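Local coordinates for protein intimin (Escherichia coli, PDB 6TPL) that probably serves as a bacterial surface adhesin, represented here by two Ig-like domains of its extended passenger, at residues A38-F44 with N56-G62; K103-I109 with A180-V185; K113-A118 with E193-T198; V137-T143 with S154-T160; T146-S152 with V166-T172. All blocks are in the same frame, centred on the assembly; numbering follows the deposited sequence.

Interaction 1 of 5, residues A38-F44 with N56-G62; sequences ANVPVSF and NSANTNG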
# COMPACT_ATOMS: atom_id res chain seq x y z
N ALA A 38 -12.36 -23.47 -2.03
CA ALA A 38 -12.21 -23.54 -3.48
C ALA A 38 -13.49 -23.10 -4.18
O ALA A 38 -14.59 -23.17 -3.63
CB ALA A 38 -11.84 -24.96 -3.91
N ASN A 39 -13.32 -22.63 -5.41
CA ASN A 39 -14.43 -22.33 -6.32
C ASN A 39 -15.30 -21.18 -5.81
O ASN A 39 -16.50 -21.14 -6.09
CB ASN A 39 -15.30 -23.56 -6.56
CG ASN A 39 -14.51 -24.73 -7.13
OD1 ASN A 39 -13.50 -24.54 -7.82
ND2 ASN A 39 -14.97 -25.94 -6.86
N VAL A 40 -14.72 -20.25 -5.07
CA VAL A 40 -15.45 -19.11 -4.52
C VAL A 40 -15.16 -17.89 -5.38
O VAL A 40 -13.98 -17.57 -5.62
CB VAL A 40 -15.05 -18.84 -3.06
CG1 VAL A 40 -15.76 -17.61 -2.53
CG2 VAL A 40 -15.35 -20.06 -2.20
N PRO A 41 -16.18 -17.17 -5.86
CA PRO A 41 -15.91 -15.95 -6.64
C PRO A 41 -15.41 -14.81 -5.75
O PRO A 41 -16.02 -14.49 -4.73
CB PRO A 41 -17.28 -15.62 -7.27
CG PRO A 41 -18.29 -16.28 -6.38
CD PRO A 41 -17.62 -17.50 -5.81
N VAL A 42 -14.29 -14.22 -6.15
CA VAL A 42 -13.70 -13.07 -5.49
C VAL A 42 -13.87 -11.87 -6.40
O VAL A 42 -13.47 -11.92 -7.57
CB VAL A 42 -12.22 -13.30 -5.15
CG1 VAL A 42 -11.63 -12.06 -4.47
CG2 VAL A 42 -12.04 -14.53 -4.27
N SER A 43 -14.45 -10.80 -5.88
CA SER A 43 -14.68 -9.58 -6.65
C SER A 43 -13.54 -8.59 -6.40
O SER A 43 -13.19 -8.32 -5.25
CB SER A 43 -16.02 -8.93 -6.27
OG SER A 43 -17.11 -9.78 -6.59
N PHE A 44 -12.98 -8.05 -7.48
CA PHE A 44 -11.87 -7.11 -7.41
C PHE A 44 -12.32 -5.73 -7.88
O PHE A 44 -13.06 -5.61 -8.86
CB PHE A 44 -10.70 -7.59 -8.26
CG PHE A 44 -10.24 -8.98 -7.94
CD1 PHE A 44 -10.41 -10.01 -8.86
CD2 PHE A 44 -9.65 -9.27 -6.73
CE1 PHE A 44 -9.99 -11.29 -8.57
CE2 PHE A 44 -9.22 -10.55 -6.43
CZ PHE A 44 -9.39 -11.56 -7.35
N ASN A 56 -12.73 -8.52 -13.07
CA ASN A 56 -13.52 -7.96 -11.99
C ASN A 56 -14.00 -9.03 -11.01
O ASN A 56 -14.47 -8.68 -9.92
CB ASN A 56 -14.71 -7.20 -12.56
CG ASN A 56 -14.34 -6.35 -13.76
OD1 ASN A 56 -13.45 -5.50 -13.67
ND2 ASN A 56 -15.01 -6.58 -14.88
N SER A 57 -13.89 -10.30 -11.37
CA SER A 57 -14.32 -11.38 -10.50
C SER A 57 -13.69 -12.68 -10.97
O SER A 57 -13.82 -13.04 -12.14
CB SER A 57 -15.84 -11.50 -10.49
OG SER A 57 -16.26 -12.69 -9.84
N ALA A 58 -13.02 -13.37 -10.05
CA ALA A 58 -12.35 -14.63 -10.36
C ALA A 58 -12.57 -15.60 -9.21
O ALA A 58 -12.67 -15.21 -8.05
CB ALA A 58 -10.84 -14.42 -10.59
N ASN A 59 -12.66 -16.88 -9.56
CA ASN A 59 -12.89 -17.92 -8.57
C ASN A 59 -11.57 -18.43 -8.02
O ASN A 59 -10.57 -18.51 -8.74
CB ASN A 59 -13.69 -19.07 -9.18
CG ASN A 59 -15.01 -18.61 -9.76
OD1 ASN A 59 -15.90 -18.17 -9.03
ND2 ASN A 59 -15.16 -18.73 -11.07
N THR A 60 -11.57 -18.74 -6.73
CA THR A 60 -10.41 -19.35 -6.11
C THR A 60 -10.16 -20.73 -6.71
O THR A 60 -11.08 -21.41 -7.18
CB THR A 60 -10.60 -19.47 -4.60
OG1 THR A 60 -11.72 -20.31 -4.32
CG2 THR A 60 -10.83 -18.09 -3.99
N ASN A 61 -8.90 -21.14 -6.70
CA ASN A 61 -8.53 -22.46 -7.17
C ASN A 61 -8.66 -23.45 -6.02
O ASN A 61 -9.24 -23.14 -4.97
CB ASN A 61 -7.12 -22.46 -7.76
CG ASN A 61 -6.06 -22.06 -6.74
OD1 ASN A 61 -6.32 -22.04 -5.53
ND2 ASN A 61 -4.87 -21.73 -7.23
N GLY A 62 -8.09 -24.64 -6.18
CA GLY A 62 -8.17 -25.67 -5.16
C GLY A 62 -7.37 -25.38 -3.90
O GLY A 62 -7.50 -26.12 -2.92
O HOH W 1 -11.78 -22.64 -9.68
O HOH W 2 -13.85 -3.86 -10.88

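Interaction 2 of 5, residues K103-I109 with A180-V185; sequences KASITEI and ARVSDV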
# COMPACT_ATOMS: atom_id res chain seq x y z
N LYS A 103 12.20 9.23 -13.91
CA LYS A 103 12.24 10.25 -12.87
C LYS A 103 12.34 9.62 -11.49
O LYS A 103 11.66 8.63 -11.19
CB LYS A 103 10.99 11.14 -12.93
CG LYS A 103 10.81 11.90 -14.23
CD LYS A 103 9.44 12.54 -14.30
CE LYS A 103 9.32 13.74 -13.38
NZ LYS A 103 7.95 14.34 -13.45
N ALA A 104 13.19 10.20 -10.64
CA ALA A 104 13.30 9.80 -9.24
C ALA A 104 11.93 9.90 -8.58
O ALA A 104 11.42 11.00 -8.37
CB ALA A 104 14.34 10.65 -8.50
N SER A 105 11.33 8.75 -8.25
CA SER A 105 9.97 8.71 -7.73
C SER A 105 9.91 7.79 -6.51
O SER A 105 10.62 6.79 -6.44
CB SER A 105 8.97 8.20 -8.79
OG SER A 105 9.18 8.80 -10.05
N ILE A 106 9.03 8.14 -5.57
CA ILE A 106 8.71 7.22 -4.49
C ILE A 106 8.06 5.98 -5.07
O ILE A 106 7.11 6.06 -5.86
CB ILE A 106 7.79 7.88 -3.46
CG1 ILE A 106 8.51 9.01 -2.74
CG2 ILE A 106 7.32 6.85 -2.45
CD1 ILE A 106 7.61 9.87 -1.87
N THR A 107 8.58 4.81 -4.70
CA THR A 107 8.01 3.54 -5.15
C THR A 107 7.29 2.79 -4.04
O THR A 107 6.49 1.89 -4.35
CB THR A 107 9.11 2.63 -5.73
OG1 THR A 107 10.11 2.40 -4.74
CG2 THR A 107 9.72 3.27 -6.96
N GLU A 108 7.54 3.12 -2.78
CA GLU A 108 6.83 2.46 -1.70
C GLU A 108 6.87 3.32 -0.44
O GLU A 108 7.75 4.16 -0.26
CB GLU A 108 7.40 1.07 -1.42
CG GLU A 108 8.93 0.99 -1.44
CD GLU A 108 9.45 -0.38 -1.00
OE1 GLU A 108 9.85 -0.51 0.17
OE2 GLU A 108 9.41 -1.31 -1.83
N ILE A 109 5.90 3.07 0.43
CA ILE A 109 5.80 3.69 1.75
C ILE A 109 5.19 2.63 2.65
O ILE A 109 4.12 2.09 2.35
CB ILE A 109 4.98 5.00 1.71
CG1 ILE A 109 4.89 5.59 3.10
CG2 ILE A 109 3.62 4.74 1.13
CD1 ILE A 109 4.56 7.06 3.12
N ALA A 180 3.88 11.53 1.85
CA ALA A 180 5.27 11.73 1.44
C ALA A 180 5.32 12.22 0.00
O ALA A 180 4.41 11.96 -0.79
CB ALA A 180 6.09 10.45 1.59
N ARG A 181 6.40 12.92 -0.33
CA ARG A 181 6.56 13.45 -1.67
C ARG A 181 8.03 13.69 -1.94
O ARG A 181 8.84 13.89 -1.03
CB ARG A 181 5.79 14.76 -1.85
CG ARG A 181 6.34 15.89 -0.99
CD ARG A 181 5.51 17.16 -1.13
NE ARG A 181 6.13 18.30 -0.46
CZ ARG A 181 5.79 18.74 0.75
NH1 ARG A 181 4.82 18.13 1.43
NH2 ARG A 181 6.40 19.79 1.29
N VAL A 182 8.38 13.69 -3.23
CA VAL A 182 9.66 14.16 -3.71
C VAL A 182 9.39 15.26 -4.73
O VAL A 182 8.28 15.40 -5.25
CB VAL A 182 10.52 13.04 -4.33
CG1 VAL A 182 10.92 12.02 -3.27
CG2 VAL A 182 9.78 12.39 -5.48
N SER A 183 10.43 16.05 -5.01
CA SER A 183 10.28 17.14 -5.96
C SER A 183 10.02 16.60 -7.36
O SER A 183 10.51 15.53 -7.74
CB SER A 183 11.53 18.02 -5.96
OG SER A 183 11.80 18.53 -4.67
N ASP A 184 9.22 17.35 -8.12
CA ASP A 184 8.97 17.17 -9.54
C ASP A 184 8.14 15.93 -9.89
O ASP A 184 7.97 15.64 -11.08
CB ASP A 184 10.27 17.11 -10.37
CG ASP A 184 11.10 18.38 -10.27
OD1 ASP A 184 12.34 18.30 -10.43
OD2 ASP A 184 10.52 19.45 -10.01
N VAL A 185 7.61 15.21 -8.91
CA VAL A 185 6.71 14.09 -9.16
C VAL A 185 5.34 14.45 -8.59
O VAL A 185 5.21 14.68 -7.38
CB VAL A 185 7.22 12.77 -8.56
CG1 VAL A 185 6.20 11.66 -8.76
CG2 VAL A 185 8.56 12.39 -9.18
O HOH W 3 12.24 13.36 -7.97

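Interaction 3 of 5, residues K113-A118 with E193-T198; sequences KTTAVA and EVEFFT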
# COMPACT_ATOMS: atom_id res chain seq x y z
N LYS A 113 3.90 -0.76 11.94
CA LYS A 113 2.68 -1.22 12.58
C LYS A 113 1.59 -0.17 12.35
O LYS A 113 1.88 0.98 12.03
CB LYS A 113 2.88 -1.47 14.08
CG LYS A 113 3.34 -0.26 14.86
CD LYS A 113 3.61 -0.64 16.31
CE LYS A 113 4.10 0.54 17.13
NZ LYS A 113 4.49 0.12 18.51
N THR A 114 0.34 -0.59 12.52
CA THR A 114 -0.81 0.28 12.25
C THR A 114 -1.46 0.83 13.51
O THR A 114 -2.47 1.53 13.41
CB THR A 114 -1.86 -0.47 11.42
OG1 THR A 114 -2.38 -1.56 12.17
CG2 THR A 114 -1.26 -1.01 10.12
N THR A 115 -0.92 0.52 14.68
CA THR A 115 -1.48 1.02 15.94
C THR A 115 -0.34 1.34 16.89
O THR A 115 0.75 0.78 16.80
CB THR A 115 -2.43 0.01 16.61
OG1 THR A 115 -1.69 -1.15 16.99
CG2 THR A 115 -3.56 -0.38 15.68
N ALA A 116 -0.60 2.25 17.83
CA ALA A 116 0.39 2.62 18.83
C ALA A 116 -0.30 3.32 20.00
O ALA A 116 -1.44 3.80 19.87
CB ALA A 116 1.48 3.53 18.25
N VAL A 117 0.40 3.37 21.13
CA VAL A 117 -0.12 4.05 22.31
C VAL A 117 0.08 5.55 22.16
O VAL A 117 1.13 6.00 21.70
CB VAL A 117 0.58 3.54 23.59
CG1 VAL A 117 0.08 4.33 24.81
CG2 VAL A 117 0.36 2.06 23.78
N ALA A 118 -0.93 6.32 22.56
CA ALA A 118 -0.87 7.78 22.44
C ALA A 118 -0.23 8.41 23.68
O ALA A 118 -0.84 9.20 24.39
CB ALA A 118 -2.26 8.34 22.19
N GLU A 193 -3.15 4.26 6.72
CA GLU A 193 -3.67 4.92 7.91
C GLU A 193 -3.30 4.12 9.15
O GLU A 193 -3.29 2.89 9.13
CB GLU A 193 -5.19 5.09 7.80
CG GLU A 193 -5.78 6.03 8.82
CD GLU A 193 -7.23 6.36 8.52
OE1 GLU A 193 -8.02 5.41 8.33
OE2 GLU A 193 -7.57 7.55 8.46
N VAL A 194 -2.96 4.83 10.22
CA VAL A 194 -2.67 4.21 11.51
C VAL A 194 -3.56 4.86 12.56
O VAL A 194 -4.25 5.85 12.29
CB VAL A 194 -1.18 4.34 11.91
CG1 VAL A 194 -0.29 3.73 10.83
CG2 VAL A 194 -0.82 5.81 12.15
N GLU A 195 -3.54 4.31 13.77
CA GLU A 195 -4.36 4.85 14.85
C GLU A 195 -3.64 4.78 16.18
O GLU A 195 -3.05 3.75 16.54
CB GLU A 195 -5.71 4.11 14.94
CG GLU A 195 -6.66 4.72 15.96
CD GLU A 195 -8.11 4.33 15.75
OE1 GLU A 195 -8.99 4.93 16.40
OE2 GLU A 195 -8.38 3.41 14.94
N PHE A 196 -3.68 5.89 16.92
CA PHE A 196 -3.14 5.97 18.27
C PHE A 196 -4.27 5.84 19.28
O PHE A 196 -5.36 6.39 19.08
CB PHE A 196 -2.40 7.29 18.47
CG PHE A 196 -1.13 7.40 17.68
CD1 PHE A 196 -1.16 7.77 16.34
CD2 PHE A 196 0.09 7.14 18.27
CE1 PHE A 196 0.01 7.87 15.62
CE2 PHE A 196 1.26 7.23 17.56
CZ PHE A 196 1.22 7.60 16.23
N PHE A 197 -4.01 5.12 20.37
CA PHE A 197 -4.98 4.90 21.43
C PHE A 197 -4.37 5.27 22.77
O PHE A 197 -3.20 4.97 23.03
CB PHE A 197 -5.44 3.42 21.48
CG PHE A 197 -6.11 2.93 20.23
CD1 PHE A 197 -7.48 3.05 20.07
CD2 PHE A 197 -5.37 2.34 19.22
CE1 PHE A 197 -8.10 2.60 18.92
CE2 PHE A 197 -5.98 1.88 18.07
CZ PHE A 197 -7.35 2.00 17.92
N THR A 198 -5.17 5.91 23.62
CA THR A 198 -4.71 6.24 24.98
C THR A 198 -4.55 4.97 25.80
O THR A 198 -5.29 4.00 25.64
CB THR A 198 -5.69 7.19 25.70
OG1 THR A 198 -5.78 8.43 24.99
CG2 THR A 198 -5.22 7.45 27.12
O HOH W 4 -3.46 9.85 25.15

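Interaction 4 of 5, residues V137-T143 with S154-T160; sequences VSNQEVT and STEKTDT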
# COMPACT_ATOMS: atom_id res chain seq x y z
N VAL A 137 17.66 5.53 -5.52
CA VAL A 137 18.25 6.85 -5.64
C VAL A 137 18.70 7.31 -4.26
O VAL A 137 17.90 7.34 -3.32
CB VAL A 137 17.25 7.86 -6.24
CG1 VAL A 137 17.92 9.23 -6.37
CG2 VAL A 137 16.74 7.38 -7.59
N SER A 138 19.97 7.67 -4.15
CA SER A 138 20.50 8.19 -2.90
C SER A 138 20.41 9.71 -2.87
O SER A 138 20.37 10.38 -3.90
CB SER A 138 21.95 7.75 -2.71
OG SER A 138 22.78 8.27 -3.74
N ASN A 139 20.38 10.25 -1.65
CA ASN A 139 20.48 11.69 -1.40
C ASN A 139 19.32 12.47 -2.02
O ASN A 139 19.45 13.66 -2.33
CB ASN A 139 21.82 12.24 -1.90
CG ASN A 139 22.97 11.83 -1.01
OD1 ASN A 139 23.06 12.24 0.15
ND2 ASN A 139 23.88 11.02 -1.54
N GLN A 140 18.17 11.82 -2.17
CA GLN A 140 16.94 12.47 -2.60
C GLN A 140 16.15 12.90 -1.37
O GLN A 140 15.96 12.11 -0.44
CB GLN A 140 16.11 11.52 -3.47
CG GLN A 140 14.86 12.14 -4.06
CD GLN A 140 15.14 12.91 -5.33
OE1 GLN A 140 16.19 12.74 -5.95
NE2 GLN A 140 14.20 13.76 -5.72
N GLU A 141 15.69 14.15 -1.37
CA GLU A 141 14.95 14.67 -0.23
C GLU A 141 13.50 14.19 -0.29
O GLU A 141 12.77 14.55 -1.22
CB GLU A 141 15.01 16.20 -0.19
CG GLU A 141 16.32 16.76 0.34
CD GLU A 141 16.22 18.23 0.71
OE1 GLU A 141 17.22 18.76 1.24
OE2 GLU A 141 15.16 18.85 0.48
N VAL A 142 13.10 13.38 0.69
CA VAL A 142 11.71 12.99 0.87
C VAL A 142 11.12 13.84 1.98
O VAL A 142 11.66 13.89 3.08
CB VAL A 142 11.59 11.49 1.20
CG1 VAL A 142 10.13 11.11 1.39
CG2 VAL A 142 12.25 10.65 0.12
N THR A 143 10.01 14.51 1.69
CA THR A 143 9.32 15.34 2.67
C THR A 143 8.07 14.61 3.15
O THR A 143 7.28 14.11 2.33
CB THR A 143 8.97 16.71 2.10
OG1 THR A 143 10.17 17.41 1.75
CG2 THR A 143 8.19 17.53 3.13
N SER A 154 10.81 16.53 9.15
CA SER A 154 9.97 16.81 7.99
C SER A 154 10.59 16.32 6.69
O SER A 154 9.86 15.97 5.76
CB SER A 154 9.68 18.31 7.88
OG SER A 154 8.56 18.68 8.67
N THR A 155 11.92 16.29 6.61
CA THR A 155 12.60 15.90 5.38
C THR A 155 13.82 15.06 5.72
O THR A 155 14.61 15.41 6.60
CB THR A 155 13.02 17.14 4.57
OG1 THR A 155 11.86 17.87 4.18
CG2 THR A 155 13.80 16.72 3.32
N GLU A 156 13.96 13.94 5.01
CA GLU A 156 15.05 12.99 5.18
C GLU A 156 15.59 12.68 3.79
O GLU A 156 14.81 12.53 2.84
CB GLU A 156 14.59 11.71 5.88
CG GLU A 156 14.31 11.87 7.37
CD GLU A 156 15.58 12.04 8.19
OE1 GLU A 156 15.50 12.60 9.31
OE2 GLU A 156 16.66 11.63 7.72
N LYS A 157 16.91 12.61 3.66
CA LYS A 157 17.54 12.26 2.39
C LYS A 157 17.72 10.75 2.32
O LYS A 157 18.14 10.12 3.29
CB LYS A 157 18.88 12.97 2.25
CG LYS A 157 18.78 14.49 2.10
CD LYS A 157 20.16 15.14 2.02
CE LYS A 157 20.04 16.65 1.88
NZ LYS A 157 21.37 17.33 1.81
N THR A 158 17.40 10.17 1.16
CA THR A 158 17.51 8.73 1.00
C THR A 158 18.96 8.27 1.15
O THR A 158 19.91 9.00 0.81
CB THR A 158 16.97 8.30 -0.37
OG1 THR A 158 17.64 9.02 -1.42
CG2 THR A 158 15.47 8.57 -0.47
N ASP A 159 19.13 7.06 1.66
CA ASP A 159 20.45 6.46 1.81
C ASP A 159 20.83 5.73 0.52
O ASP A 159 20.12 5.79 -0.48
CB ASP A 159 20.49 5.53 3.03
CG ASP A 159 19.55 4.34 2.91
OD1 ASP A 159 19.22 3.74 3.96
OD2 ASP A 159 19.15 3.98 1.78
N THR A 160 21.95 5.01 0.55
CA THR A 160 22.47 4.43 -0.68
C THR A 160 21.55 3.35 -1.24
O THR A 160 21.72 2.96 -2.40
CB THR A 160 23.86 3.83 -0.46
OG1 THR A 160 23.81 2.84 0.57
CG2 THR A 160 24.87 4.90 -0.09

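Interaction 5 of 5, residues T146-S152 with V166-T172; sequences TTLGKLS and VTLTSTT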
# COMPACT_ATOMS: atom_id res chain seq x y z
N THR A 146 1.92 14.87 8.28
CA THR A 146 0.99 14.04 9.03
C THR A 146 -0.25 14.84 9.39
O THR A 146 -0.20 16.07 9.49
CB THR A 146 1.63 13.47 10.30
OG1 THR A 146 0.74 12.52 10.91
CG2 THR A 146 1.94 14.59 11.30
N THR A 147 -1.36 14.13 9.60
CA THR A 147 -2.60 14.72 10.07
C THR A 147 -2.76 14.64 11.59
O THR A 147 -3.69 15.23 12.13
CB THR A 147 -3.81 14.04 9.42
OG1 THR A 147 -3.85 12.66 9.78
CG2 THR A 147 -3.73 14.15 7.91
N LEU A 148 -1.88 13.90 12.26
CA LEU A 148 -1.96 13.72 13.71
C LEU A 148 -0.58 13.31 14.21
O LEU A 148 0.08 12.46 13.61
CB LEU A 148 -3.00 12.66 14.08
CG LEU A 148 -3.02 12.27 15.56
CD1 LEU A 148 -3.41 13.47 16.42
CD2 LEU A 148 -3.96 11.09 15.81
N GLY A 149 -0.15 13.93 15.29
CA GLY A 149 1.08 13.53 15.93
C GLY A 149 2.29 14.31 15.46
O GLY A 149 2.20 15.29 14.71
N LYS A 150 3.44 13.86 15.93
CA LYS A 150 4.71 14.55 15.75
C LYS A 150 5.67 13.66 14.99
O LYS A 150 6.02 12.57 15.45
CB LYS A 150 5.30 14.94 17.11
CG LYS A 150 6.66 15.63 17.06
CD LYS A 150 7.15 15.92 18.47
CE LYS A 150 8.47 16.67 18.48
NZ LYS A 150 8.91 17.00 19.86
N LEU A 151 6.11 14.13 13.82
CA LEU A 151 7.10 13.41 13.04
C LEU A 151 8.50 13.73 13.54
O LEU A 151 8.79 14.86 13.97
CB LEU A 151 6.98 13.79 11.56
CG LEU A 151 5.77 13.31 10.76
CD1 LEU A 151 5.61 14.14 9.50
CD2 LEU A 151 5.94 11.84 10.40
N SER A 152 9.39 12.73 13.47
CA SER A 152 10.77 12.92 13.91
C SER A 152 11.48 13.99 13.09
O SER A 152 12.40 14.65 13.58
CB SER A 152 11.52 11.60 13.81
OG SER A 152 11.47 11.11 12.48
N VAL A 166 11.23 8.05 8.86
CA VAL A 166 10.88 8.93 9.97
C VAL A 166 10.02 8.13 10.93
O VAL A 166 9.44 7.10 10.57
CB VAL A 166 10.13 10.20 9.51
CG1 VAL A 166 11.01 11.06 8.63
CG2 VAL A 166 8.81 9.83 8.82
N THR A 167 9.93 8.61 12.17
CA THR A 167 9.05 8.03 13.17
C THR A 167 7.96 9.03 13.52
O THR A 167 8.12 10.24 13.36
CB THR A 167 9.81 7.61 14.43
OG1 THR A 167 10.52 8.73 14.98
CG2 THR A 167 10.77 6.48 14.14
N LEU A 168 6.85 8.50 14.03
CA LEU A 168 5.68 9.28 14.39
C LEU A 168 5.21 8.87 15.78
O LEU A 168 5.01 7.68 16.04
CB LEU A 168 4.54 9.08 13.38
CG LEU A 168 3.23 9.83 13.63
CD1 LEU A 168 3.40 11.30 13.28
CD2 LEU A 168 2.09 9.19 12.85
N THR A 169 5.07 9.86 16.66
CA THR A 169 4.45 9.66 17.96
C THR A 169 3.24 10.58 18.09
O THR A 169 3.04 11.49 17.29
CB THR A 169 5.43 9.93 19.11
OG1 THR A 169 5.91 11.28 19.02
CG2 THR A 169 6.60 8.97 19.05
N SER A 170 2.43 10.34 19.11
CA SER A 170 1.29 11.21 19.37
C SER A 170 0.94 11.16 20.85
O SER A 170 0.90 10.09 21.46
CB SER A 170 0.07 10.82 18.53
OG SER A 170 -1.03 11.70 18.78
N THR A 171 0.67 12.33 21.42
CA THR A 171 0.18 12.45 22.78
C THR A 171 -1.34 12.42 22.86
O THR A 171 -1.89 12.45 23.97
CB THR A 171 0.69 13.73 23.44
OG1 THR A 171 0.24 14.88 22.71
CG2 THR A 171 2.21 13.74 23.49
N THR A 172 -2.04 12.37 21.73
CA THR A 172 -3.50 12.27 21.73
C THR A 172 -3.94 11.16 20.80
O THR A 172 -3.27 10.85 19.81
CB THR A 172 -4.15 13.60 21.29
OG1 THR A 172 -3.88 13.84 19.90
CG2 THR A 172 -3.63 14.76 22.11
O HOH W 5 7.96 11.99 17.08

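Interaction 1 of 5, residues A38-F44 with N56-G62
T60 meets V40 and V42 of the facing segment with the two branches of its side chain. The amide of V40 donates to it almost straight (V40 N to T60 OG1 3.1 Å, 173°), and the same hydroxyl also bonds the carbonyl of Q37. With OG1 held between the backbone N and the carbonyl carbon (chi1 62°), CG2 is left to meet V42 CG2 at 3.8 Å, the two side chains at about a right angle. Further along, A58 CB sits at the edge of the F44 ring, 3.8 Å from CE1. This inner face packs on strands 24-32 and 65-71. The outer face is looser: N59 OD1 merely rests 3.4 Å from P41 CB, and S57 and S43 barely meet. At the exposed turn, a water links N39 OD1 to T60 O. Strand 57-59 thus borders one sheet of an Ig-like sandwich through antiparallel backbone bonds and one buried hydroxyl, with V42, F44 and A58 turned inward and the serines, N59 and P41 outward.

Interaction 2 of 5, residues K103-I109 with A180-V185
K103 reaches the opposite segment with a single direct hydrogen bond: its NZ donates to D184 O at 2.7 Å, nearly along the C=O axis. A bend in the lysine chain at chi3 (73°) brings the ammonium group there; the backbone carbonyl receives it, while the D184 carboxylate stays apart, K103 NZ to D184 OD1 6.6 Å. A water adds a second polar link by donating to both A104 O and S183 O. Within its own segment, S105 OG donates to K103 O from above the carbonyl plane.

The two segments belong to the two facing sheets of the second Ig-like domain, and the type II turn from V182 to V185 closes over the end of the sandwich beside the entry from the first domain, where I106 also touches I97 and S105 touches V99.

The apolar contacts fill the space between the sheets. I106 CD1 presses on A180 CB at 3.8 Å, and its CG1 meets V182 CG1 at 3.9 Å. I109 CD1 approaches the same alanine methyl, 4.0 Å from A180 CB.

Other methyls rest on polar atoms: V185 CG2 lies 3.7 Å from S105 OG, and both it and V182 CG2 approach A104 O.

Interaction 3 of 5, residues K113-A118 with E193-T198
F197 O receives the amide of A118 at 2.7 Å from A118 N, a bond of 158° whose donor stands above the carbonyl plane; the CA of V117 also approaches this oxygen. The bond is the last of four that join the segments in parallel. Midway along the run, A116 O takes F197 N at 2.9 Å.

The two phenylalanines lie on different faces. F196 turns inward with CG anti to the carbonyl carbon (chi1 -69°), which brings A116 CB to 3.8 Å from its CE2 and places V117 O at the ring's edge. A118 CB lies 3.9 Å from F196 CB. F197, on the outer face, meets T115 CG2 at its edge, 4.1 Å from CE2.

Parallel pairing of a short early strand with the last one is found in many Ig-like folds, where the first strand switches sheets, as strands 105-111 and 115-117 do here. On its other side strand 194-197 is bonded antiparallel to strand 174-181, and V194 reaches I124 and Y126 of strand 124-132.

Interaction 4 of 5, residues V137-T143 with S154-T160
The E141 carboxylate meets two side chains of the other segment: K157 CE lies beside it, 3.6 Å from OE1, and T155 places CG2 above the carboxylate plane, 3.9 Å from CD, though T155 has two conformers, so this contact is less certain. E141 and K157 run side by side and point the same way, but OE1 stays 4.4 Å from K157 NZ, beyond a salt bridge.

On the buried side T158 does the work that T60 does in the first domain. Its OG1 donates a short bond to V137 O and accepts the amide of Q140 (Q140 N to T158 OG1 2.9 Å, 165°), while CG2 meets V142 CG2 at 3.9 Å, the side chains at about a right angle. An alanine here is likely to leave the V137 carbonyl and the Q140 amide without their mate and open a gap beside V142.

V142 and E156 form the antiparallel hydrogen-bonded pair between, V142 N to E156 O at 2.9 Å. The edge strand 155-157 of this Ig sheet is therefore held chiefly by neutral hydrogen bonds, and the outward charges contribute at most weak attraction.

Interaction 5 of 5, residues T146-S152 with V166-T172
K150 and T169 form an antiparallel hydrogen-bonded pair, with K150 N to T169 O at 2.8 Å and the return bond, T169 N to K150 O, at 3.1 Å; both are nearly straight. L151 and L168 follow as a non-hydrogen-bonded pair. Beyond them S152 N donates to T167 O, but the return bond uses a side chain: T167 N meets S152 OG at 3.0 Å. At the other end G149 adopts backbone angles (phi 93°, psi -173°) at which a CB would jam against the carbonyl of L148 and clash with T169 O.

Strand 150-151 is the short edge partner of strand 163-169 in one sheet of the Ig-like sandwich, and the residues before it cross over from strand 141-146 of the facing sheet. Side chains fill that crossing. L151 CD2 lies 3.9 Å from L168 CD1 and also touches V166. T146 holds OG1 on the far side of CB from its own amide nitrogen (chi1 -172°), from where OG1 donates to L148 O at 2.8 Å and stands 3.8 Å from L168 CD1. Replacing T146 with an alanine would probably leave L148 O to its other donor, S176 OG, and thin the packing over L168. L148 CD1 points instead to T172 OG1, 3.5 Å away, beside S170, whose OG donates in plane to a lone pair of T172 O.

In the fold
Following the chain from the N terminus, interaction 1 comes first: it closes a short loop inside the first Ig-like domain, complete before the others begin. In the second domain interaction 2 opens at 103-109 and interaction 3 at 113-118. Both return only near the C-terminal end, and they cross, since their segments alternate. Interactions 4 and 5 lie within the loops closed by both and cross each other, each closing a short excursion; they also touch, E156 on V166. Interactions 2 and 4 touch, with V182 on V142, and share a sheet through strands 141-146 and 174-181. Interactions 3 and 5 meet between the sheets, where F196 packs on L168. Thus the second domain is tied at both ends.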